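PDB 7M1A: galactose-binding like protein from Bacteroides thetaiotaomicron, which is a SusE-like, calcium-binding protein, seen here as its galactose-binding-like domain, that probably binds sugars and may help to break them down. Local coordinates for residues S35-S40 with D78-Y83; T59-V64 with V151-I156; Y91-C96 with V110-M115. All coordinates share one frame; numbering follows the deposited sequence.

How the interactions relate
Interactions 2 and 3 are parts of one antiparallel sheet, whereas interaction 1 joins two surface loops on the opposite side of the domain centre. The centres of interactions 2 and 3 lie about 11 Å apart, and their strands 151-158 and 88-96 are neighbours: R155 O and W94 N probably form a hydrogen bond at 2.8 Å. Interaction 1 is centred about 26 Å from interaction 2 and 25 Å from interaction 3. It lies somewhat nearer than interaction 2 to the calcium site of Y28, N31, R33, T171 and E172, with the side chain of K36 about 10 Å from the ion; that of F60 in interaction 2 is about 12 Å from it.

Interaction 1. Residues S35-S40 with D78-Y83; sequences SKDGDS and DEKHFY. With EDO (1,2-ethanediol), chain C; EDO (1,2-ethanediol), chain E.
D37 makes most of the contact with D78, K80 and H81, through both its backbone and its side chain. Its backbone N donates to D78 OD2 at 3.0 Å, meeting the oxygen nearly in line with its C-O bond, and the same oxygen receives a hydrogen from a water that also donates to D37 O. The other oxygen, D78 OD1, offers its syn lone pair to H81 ND1 at 2.6 Å, in the plane of the imidazole. One carboxylate therefore spans the contact, gripping the D37 backbone with one oxygen and fixing the ring rotation of H81 with the other. With CG between the backbone N and the carbonyl carbon (chi1 51°), the D78 carboxylate is turned toward the other loop.

The two loops, which follow strands 9-11 and 70-74, meet at the surface of the galactose-binding-like domain, with the first shaped by a type II beta turn from K36 to D39. D39 holds that turn by accepting from K36 N through OD2 and forming a salt bridge from OD1 to K36 NZ, while S35 N bonds to T171 of the calcium site.

Among the nonbonded contacts, D37 OD2 approaches the H81 ring at its edge, 3.2 Å from CE1, with the carboxylate plane turned 85° from the imidazole. K80 runs extended past this aspartate, and its CD comes within 3.9 Å of D37 OD2.

An ethanediol, probably from the crystallisation liquor, bridges the two side chains: its O1 donates to D37 OD1 at 2.6 Å and its O2 hydrogen-bonds to H81 NE2 at 2.8 Å. A second ethanediol accepts from K80 NZ.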
# COMPACT_ATOMS: atom_id res chain seq x y z
N SER A 35 -18.16 -7.70 1.06
CA SER A 35 -18.78 -6.77 2.00
C SER A 35 -19.72 -5.79 1.33
O SER A 35 -19.69 -5.63 0.08
CB SER A 35 -17.74 -5.98 2.81
OG SER A 35 -16.78 -6.84 3.34
N LYS A 36 -20.56 -5.11 2.12
CA LYS A 36 -21.38 -4.01 1.64
C LYS A 36 -21.05 -2.76 2.47
O LYS A 36 -20.51 -2.87 3.57
CB LYS A 36 -22.86 -4.35 1.76
CG LYS A 36 -23.29 -4.53 3.20
CD LYS A 36 -24.74 -5.06 3.31
CE LYS A 36 -25.22 -5.12 4.75
NZ LYS A 36 -24.58 -6.16 5.56
N ASP A 37 -21.55 -1.60 2.03
CA ASP A 37 -21.37 -0.40 2.81
C ASP A 37 -21.95 -0.60 4.21
O ASP A 37 -23.03 -1.16 4.35
CB ASP A 37 -22.15 0.78 2.23
CG ASP A 37 -21.46 1.46 1.08
OD1 ASP A 37 -20.32 1.09 0.81
OD2 ASP A 37 -22.06 2.35 0.52
N GLY A 38 -21.23 -0.11 5.21
CA GLY A 38 -21.62 -0.21 6.61
C GLY A 38 -21.01 -1.41 7.35
O GLY A 38 -21.03 -1.46 8.57
N ASP A 39 -20.42 -2.35 6.61
CA ASP A 39 -19.80 -3.48 7.23
C ASP A 39 -18.51 -3.04 7.93
O ASP A 39 -17.87 -2.05 7.51
CB ASP A 39 -19.47 -4.60 6.25
CG ASP A 39 -20.68 -5.35 5.79
OD1 ASP A 39 -21.80 -5.06 6.37
OD2 ASP A 39 -20.48 -6.18 4.83
N SER A 40 -18.13 -3.82 8.96
CA SER A 40 -16.84 -3.62 9.66
C SER A 40 -15.74 -4.36 8.89
O SER A 40 -16.00 -5.20 8.04
CB SER A 40 -16.95 -4.12 11.11
OG SER A 40 -17.05 -5.54 11.09
N ASP A 78 -24.45 -4.11 -2.31
CA ASP A 78 -25.72 -3.45 -2.01
C ASP A 78 -26.27 -2.77 -3.27
O ASP A 78 -25.56 -2.70 -4.30
CB ASP A 78 -25.51 -2.43 -0.88
CG ASP A 78 -24.36 -1.45 -1.09
OD1 ASP A 78 -24.14 -1.03 -2.21
OD2 ASP A 78 -23.68 -1.16 -0.09
N GLU A 79 -27.55 -2.35 -3.18
CA GLU A 79 -28.16 -1.86 -4.41
C GLU A 79 -27.51 -0.58 -4.93
O GLU A 79 -27.48 -0.39 -6.17
CB GLU A 79 -29.63 -1.59 -4.17
CG GLU A 79 -30.39 -2.90 -4.03
CD GLU A 79 -31.89 -2.70 -3.90
OE1 GLU A 79 -32.61 -3.72 -3.82
OE2 GLU A 79 -32.31 -1.50 -3.86
N LYS A 80 -26.89 0.19 -4.03
CA LYS A 80 -26.18 1.41 -4.45
C LYS A 80 -25.08 1.05 -5.46
O LYS A 80 -24.83 1.80 -6.40
CB LYS A 80 -25.59 2.11 -3.22
CG LYS A 80 -24.76 3.31 -3.60
CD LYS A 80 -24.11 4.02 -2.41
CE LYS A 80 -23.63 5.40 -2.81
NZ LYS A 80 -22.93 6.16 -1.74
N HIS A 81 -24.45 -0.13 -5.33
CA HIS A 81 -23.29 -0.51 -6.11
C HIS A 81 -23.58 -1.57 -7.17
O HIS A 81 -22.79 -1.75 -8.07
CB HIS A 81 -22.12 -0.91 -5.20
CG HIS A 81 -21.65 0.23 -4.36
ND1 HIS A 81 -22.14 0.39 -3.13
CD2 HIS A 81 -20.67 1.16 -4.53
CE1 HIS A 81 -21.55 1.43 -2.54
NE2 HIS A 81 -20.63 1.94 -3.38
N PHE A 82 -24.69 -2.32 -7.09
CA PHE A 82 -24.92 -3.37 -8.08
C PHE A 82 -25.22 -2.72 -9.45
O PHE A 82 -26.23 -2.00 -9.60
CB PHE A 82 -26.11 -4.25 -7.68
CG PHE A 82 -25.90 -5.17 -6.50
CD1 PHE A 82 -24.66 -5.68 -6.21
CD2 PHE A 82 -26.97 -5.57 -5.71
CE1 PHE A 82 -24.48 -6.61 -5.18
CE2 PHE A 82 -26.80 -6.48 -4.67
CZ PHE A 82 -25.54 -6.98 -4.37
N TYR A 83 -24.35 -2.94 -10.44
CA TYR A 83 -24.52 -2.36 -11.77
C TYR A 83 -24.78 -0.85 -11.68
O TYR A 83 -25.67 -0.29 -12.38
CB TYR A 83 -25.68 -3.04 -12.51
CG TYR A 83 -25.69 -4.53 -12.33
CD1 TYR A 83 -24.85 -5.38 -13.06
CD2 TYR A 83 -26.52 -5.11 -11.37
CE1 TYR A 83 -24.85 -6.76 -12.86
CE2 TYR A 83 -26.51 -6.49 -11.15
CZ TYR A 83 -25.69 -7.31 -11.88
OH TYR A 83 -25.70 -8.65 -11.73
C1 EDO C . -19.26 4.02 -0.40
O1 EDO C . -18.97 2.69 -0.72
C2 EDO C . -18.69 4.66 -1.55
O2 EDO C . -19.35 4.29 -2.74
C1 EDO E . -19.40 7.27 -5.16
O1 EDO E . -19.06 5.94 -4.87
C2 EDO E . -20.77 7.62 -4.63
O2 EDO E . -20.75 7.03 -3.39
O HOH W 1 -24.95 -1.27 2.34

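Interaction 2. Residues T59-V64 with V151-I156; sequences TFDLGV and VRYIRI
T59-L62 and Y153-I156 run antiparallel, their short strand axes at 148°, with F60 and I154 forming a hydrogen-bonded pair (F60 N to I154 O 2.9 Å, I154 N to F60 O 2.8 Å) and L62 N donating to R152 O, where both chains turn a corner (G63-V64 and R152).

On the face carrying F60 and I154, the phenyl ring lies over the isoleucine: I154 CB sits 3.9 Å from the centroid of the F60 ring in a CH-pi contact, and CG2 touches CZ at the rim. With CG between the backbone N and the carbonyl carbon (chi1 59°), F60 brings its ring across to the neighbouring strand, where I156 CD1 meets its edge. L62 CG packs against I154 CG1 at 3.9 Å. This face looks into the core of a beta sandwich, where L173 and F175 of strand 169-176 in the other sheet cover F60.

The side of D61 carries the polar contacts. R152 NE donates almost straight (172°) to the syn lone pair of D61 OD1 at 2.8 Å, and OD1 also accepts from G63 N in an Asx turn, so two donors hold it. A water bridges D61 OD2 and R152 NH2, and R9 of the second subunit makes a salt bridge to that same OD2. Y153 lies alongside D61, its CE1 edge 3.4 Å from OD2, while R152 CG covers the centre of one ring face. R152 and Y153 together face C96 in a classic beta bulge.

Farther along, R155 NE donates in its guanidinium plane to T59 OG1 at 3.0 Å; D16 binds both, by a salt bridge to R155 NH2 and a hydrogen bond to T59 OG1.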
# COMPACT_ATOMS: atom_id res chain seq x y z
N THR A 59 -2.04 -1.88 -9.05
CA THR A 59 -1.06 -2.94 -9.21
C THR A 59 -0.91 -3.67 -7.86
O THR A 59 -0.84 -3.04 -6.79
CB THR A 59 0.28 -2.32 -9.58
OG1 THR A 59 0.16 -1.46 -10.73
CG2 THR A 59 1.33 -3.36 -9.89
N PHE A 60 -0.67 -4.99 -7.90
CA PHE A 60 -0.40 -5.75 -6.68
C PHE A 60 0.40 -7.01 -6.99
O PHE A 60 0.63 -7.33 -8.15
CB PHE A 60 -1.67 -6.06 -5.88
CG PHE A 60 -2.72 -6.84 -6.60
CD1 PHE A 60 -3.60 -6.21 -7.47
CD2 PHE A 60 -2.87 -8.23 -6.44
CE1 PHE A 60 -4.68 -6.90 -8.07
CE2 PHE A 60 -3.92 -8.94 -7.09
CZ PHE A 60 -4.81 -8.27 -7.88
N ASP A 61 0.89 -7.66 -5.95
CA ASP A 61 1.80 -8.80 -6.00
C ASP A 61 1.02 -9.95 -5.38
O ASP A 61 0.53 -9.84 -4.23
CB ASP A 61 3.02 -8.40 -5.18
CG ASP A 61 4.15 -9.37 -5.07
OD1 ASP A 61 4.02 -10.55 -5.45
OD2 ASP A 61 5.25 -8.90 -4.65
N LEU A 62 0.97 -11.10 -6.06
CA LEU A 62 0.33 -12.31 -5.53
C LEU A 62 1.21 -13.00 -4.48
O LEU A 62 0.70 -13.86 -3.75
CB LEU A 62 0.00 -13.34 -6.65
CG LEU A 62 -0.92 -12.82 -7.78
CD1 LEU A 62 -0.92 -13.78 -8.95
CD2 LEU A 62 -2.34 -12.62 -7.23
N GLY A 63 2.51 -12.64 -4.41
CA GLY A 63 3.35 -13.27 -3.41
C GLY A 63 3.85 -14.66 -3.82
O GLY A 63 4.60 -15.26 -3.08
N VAL A 64 3.44 -15.15 -4.99
CA VAL A 64 3.86 -16.44 -5.51
C VAL A 64 3.86 -16.29 -7.03
O VAL A 64 3.15 -15.44 -7.57
CB VAL A 64 2.85 -17.55 -5.09
CG1 VAL A 64 2.89 -17.80 -3.58
CG2 VAL A 64 1.44 -17.26 -5.61
N VAL A 151 2.36 -15.97 -13.75
CA VAL A 151 2.56 -14.58 -13.33
C VAL A 151 2.53 -14.45 -11.83
O VAL A 151 2.10 -15.36 -11.14
CB VAL A 151 1.41 -13.66 -13.87
CG1 VAL A 151 1.48 -13.51 -15.41
CG2 VAL A 151 -0.04 -14.15 -13.53
N ARG A 152 3.30 -13.45 -11.34
CA ARG A 152 3.28 -13.12 -9.95
C ARG A 152 2.68 -11.74 -9.65
O ARG A 152 2.13 -11.58 -8.58
CB ARG A 152 4.74 -13.11 -9.46
CG ARG A 152 4.87 -12.64 -8.01
CD ARG A 152 6.23 -12.91 -7.40
NE ARG A 152 6.21 -12.25 -6.08
CZ ARG A 152 7.23 -12.36 -5.25
NH1 ARG A 152 8.26 -13.13 -5.58
NH2 ARG A 152 7.22 -11.73 -4.08
N TYR A 153 2.68 -10.83 -10.60
CA TYR A 153 2.23 -9.46 -10.38
C TYR A 153 1.01 -9.21 -11.25
O TYR A 153 0.95 -9.78 -12.35
CB TYR A 153 3.36 -8.49 -10.75
CG TYR A 153 4.60 -8.84 -9.99
CD1 TYR A 153 4.78 -8.53 -8.63
CD2 TYR A 153 5.63 -9.54 -10.63
CE1 TYR A 153 5.97 -8.86 -7.99
CE2 TYR A 153 6.79 -9.92 -9.98
CZ TYR A 153 6.95 -9.61 -8.64
OH TYR A 153 8.11 -9.99 -7.99
N ILE A 154 0.11 -8.42 -10.73
CA ILE A 154 -1.18 -8.21 -11.41
C ILE A 154 -1.47 -6.73 -11.53
O ILE A 154 -1.15 -5.95 -10.64
CB ILE A 154 -2.31 -8.88 -10.62
CG1 ILE A 154 -2.11 -10.41 -10.56
CG2 ILE A 154 -3.69 -8.58 -11.23
CD1 ILE A 154 -2.27 -11.15 -11.84
N ARG A 155 -2.10 -6.33 -12.63
CA ARG A 155 -2.72 -5.02 -12.75
C ARG A 155 -4.20 -5.20 -13.09
O ARG A 155 -4.58 -6.08 -13.90
CB ARG A 155 -2.05 -4.10 -13.76
CG ARG A 155 -0.78 -3.52 -13.19
CD ARG A 155 -0.04 -2.79 -14.32
NE ARG A 155 0.35 -1.50 -13.68
CZ ARG A 155 0.89 -0.52 -14.37
NH1 ARG A 155 1.18 -0.66 -15.67
NH2 ARG A 155 1.14 0.67 -13.82
N ILE A 156 -5.02 -4.30 -12.54
CA ILE A 156 -6.41 -4.19 -13.00
C ILE A 156 -6.60 -2.80 -13.60
O ILE A 156 -6.13 -1.79 -13.07
CB ILE A 156 -7.39 -4.50 -11.86
CG1 ILE A 156 -7.31 -6.03 -11.59
CG2 ILE A 156 -8.82 -4.08 -12.20
CD1 ILE A 156 -8.13 -6.51 -10.41
O HOH W 2 6.13 -9.78 -2.28

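Interaction 3. Residues Y91-C96 with V110-M115; sequences YEVWGC and VKLLDM
Y91-C96 and V110-M115 pair as antiparallel neighbours in one sheet of the beta sandwich, interrupted by a classic beta bulge: L112 N and L113 N both donate to V93 O, at 2.8 Å and 3.1 Å, which shifts the register by one between V93 and W94.

The inward face is tightly packed. M115, a selenomethionine in this crystal, places CB 3.4 Å from the centroid of the Y91 ring, squarely over its face, and its CG continues along the CE2 rim. V93 and L113 lie side by side, their CB atoms 4.1 Å apart, and F71 of the opposing sheet touches V93, L113 and M115. The Y91 hydroxyl bonds to D140. L112 CD1 packs against the G95 backbone so closely that a CB on G95 would clash with it.

The other face is looser and more polar, with K111 partly exposed and D114 exposed. K111 runs over the W94 indole, its CB 3.6 Å from the six-membered ring centroid. W94 NE1 donates to E92 OE1 at 2.9 Å, the carboxylate oxygen lying at the ring edge. K111 bends at chi3 (64°) to bring NZ to the syn lone pair of D114 OD1, with only a long salt bridge to E92 OE2. Replacing W94 by alanine would probably leave the aliphatic chain of K111 without its aromatic platform and E92 OE1 without its indole donor. Between the two acids, a water donates to E92 OE2 at 2.8 Å and to D114 OD1 at 2.6 Å.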
# COMPACT_ATOMS: atom_id res chain seq x y z
N TYR A 91 -13.43 -4.09 -17.87
CA TYR A 91 -12.14 -3.96 -17.18
C TYR A 91 -11.24 -5.09 -17.63
O TYR A 91 -11.69 -6.01 -18.31
CB TYR A 91 -12.32 -3.95 -15.64
CG TYR A 91 -13.01 -5.14 -15.01
CD1 TYR A 91 -14.40 -5.31 -15.06
CD2 TYR A 91 -12.25 -6.09 -14.34
CE1 TYR A 91 -14.99 -6.39 -14.41
CE2 TYR A 91 -12.85 -7.17 -13.69
CZ TYR A 91 -14.23 -7.32 -13.72
OH TYR A 91 -14.82 -8.38 -13.07
N GLU A 92 -9.95 -4.95 -17.31
CA GLU A 92 -9.00 -5.93 -17.79
C GLU A 92 -8.09 -6.39 -16.64
O GLU A 92 -7.80 -5.60 -15.73
CB GLU A 92 -8.08 -5.35 -18.87
CG GLU A 92 -8.83 -4.98 -20.14
CD GLU A 92 -8.04 -4.13 -21.11
OE1 GLU A 92 -6.94 -3.66 -20.78
OE2 GLU A 92 -8.49 -4.07 -22.23
N VAL A 93 -7.63 -7.65 -16.69
CA VAL A 93 -6.64 -8.15 -15.75
C VAL A 93 -5.36 -8.42 -16.51
O VAL A 93 -5.42 -9.14 -17.52
CB VAL A 93 -7.13 -9.44 -15.00
CG1 VAL A 93 -6.15 -9.85 -13.92
CG2 VAL A 93 -8.53 -9.21 -14.47
N TRP A 94 -4.23 -7.90 -16.02
CA TRP A 94 -2.93 -8.02 -16.70
C TRP A 94 -1.95 -8.63 -15.69
O TRP A 94 -2.13 -8.54 -14.45
CB TRP A 94 -2.35 -6.66 -17.17
CG TRP A 94 -3.12 -5.97 -18.22
CD1 TRP A 94 -4.44 -5.55 -18.18
CD2 TRP A 94 -2.65 -5.66 -19.54
NE1 TRP A 94 -4.75 -4.82 -19.36
CE2 TRP A 94 -3.67 -4.94 -20.22
CE3 TRP A 94 -1.46 -5.98 -20.20
CZ2 TRP A 94 -3.47 -4.51 -21.55
CZ3 TRP A 94 -1.23 -5.49 -21.50
CH2 TRP A 94 -2.24 -4.76 -22.14
N GLY A 95 -0.89 -9.29 -16.18
CA GLY A 95 0.07 -9.89 -15.29
C GLY A 95 1.48 -9.88 -15.85
O GLY A 95 1.71 -9.55 -17.05
N CYS A 96 2.47 -10.04 -14.95
CA CYS A 96 3.84 -10.31 -15.39
C CYS A 96 4.52 -11.18 -14.35
O CYS A 96 4.02 -11.41 -13.28
CB CYS A 96 4.64 -9.03 -15.69
SG CYS A 96 4.87 -7.93 -14.26
N VAL A 110 1.31 -8.54 -19.70
CA VAL A 110 0.54 -9.26 -20.65
C VAL A 110 -0.91 -9.25 -20.19
O VAL A 110 -1.23 -9.37 -19.01
CB VAL A 110 1.12 -10.69 -20.81
CG1 VAL A 110 0.28 -11.59 -21.70
CG2 VAL A 110 2.50 -10.58 -21.49
N LYS A 111 -1.84 -9.10 -21.14
CA LYS A 111 -3.26 -9.02 -20.80
C LYS A 111 -3.80 -10.45 -20.65
O LYS A 111 -3.68 -11.26 -21.56
CB LYS A 111 -4.09 -8.26 -21.85
CG LYS A 111 -5.56 -8.11 -21.42
CD LYS A 111 -6.36 -7.17 -22.32
CE LYS A 111 -6.47 -7.68 -23.74
NZ LYS A 111 -7.37 -6.80 -24.49
N LEU A 112 -4.31 -10.75 -19.46
CA LEU A 112 -4.73 -12.11 -19.07
C LEU A 112 -6.21 -12.29 -19.39
O LEU A 112 -6.64 -13.36 -19.87
CB LEU A 112 -4.44 -12.34 -17.60
CG LEU A 112 -2.94 -12.30 -17.23
CD1 LEU A 112 -3.01 -12.27 -15.68
CD2 LEU A 112 -2.27 -13.59 -17.65
N LEU A 113 -7.02 -11.25 -19.11
CA LEU A 113 -8.47 -11.36 -19.21
C LEU A 113 -9.09 -10.03 -19.64
O LEU A 113 -8.72 -8.98 -19.10
CB LEU A 113 -9.14 -11.65 -17.83
CG LEU A 113 -8.78 -13.02 -17.22
CD1 LEU A 113 -9.16 -13.08 -15.75
CD2 LEU A 113 -9.37 -14.20 -18.00
N ASP A 114 -10.08 -10.16 -20.55
CA ASP A 114 -10.99 -9.05 -20.87
C ASP A 114 -12.29 -9.35 -20.12
O ASP A 114 -12.90 -10.40 -20.35
CB ASP A 114 -11.41 -9.09 -22.33
CG ASP A 114 -10.27 -8.80 -23.26
OD1 ASP A 114 -9.76 -7.70 -23.16
OD2 ASP A 114 -9.82 -9.72 -24.00
N MSE A 115 -12.67 -8.51 -19.16
CA MSE A 115 -13.85 -8.75 -18.33
C MSE A 115 -14.95 -7.79 -18.71
O MSE A 115 -14.74 -6.59 -18.91
CB MSE A 115 -13.53 -8.58 -16.82
CG MSE A 115 -12.39 -9.46 -16.37
SE MSE A 115 -12.83 -11.39 -16.40
CE MSE A 115 -14.20 -11.37 -15.00
O HOH W 3 -10.94 -5.39 -22.78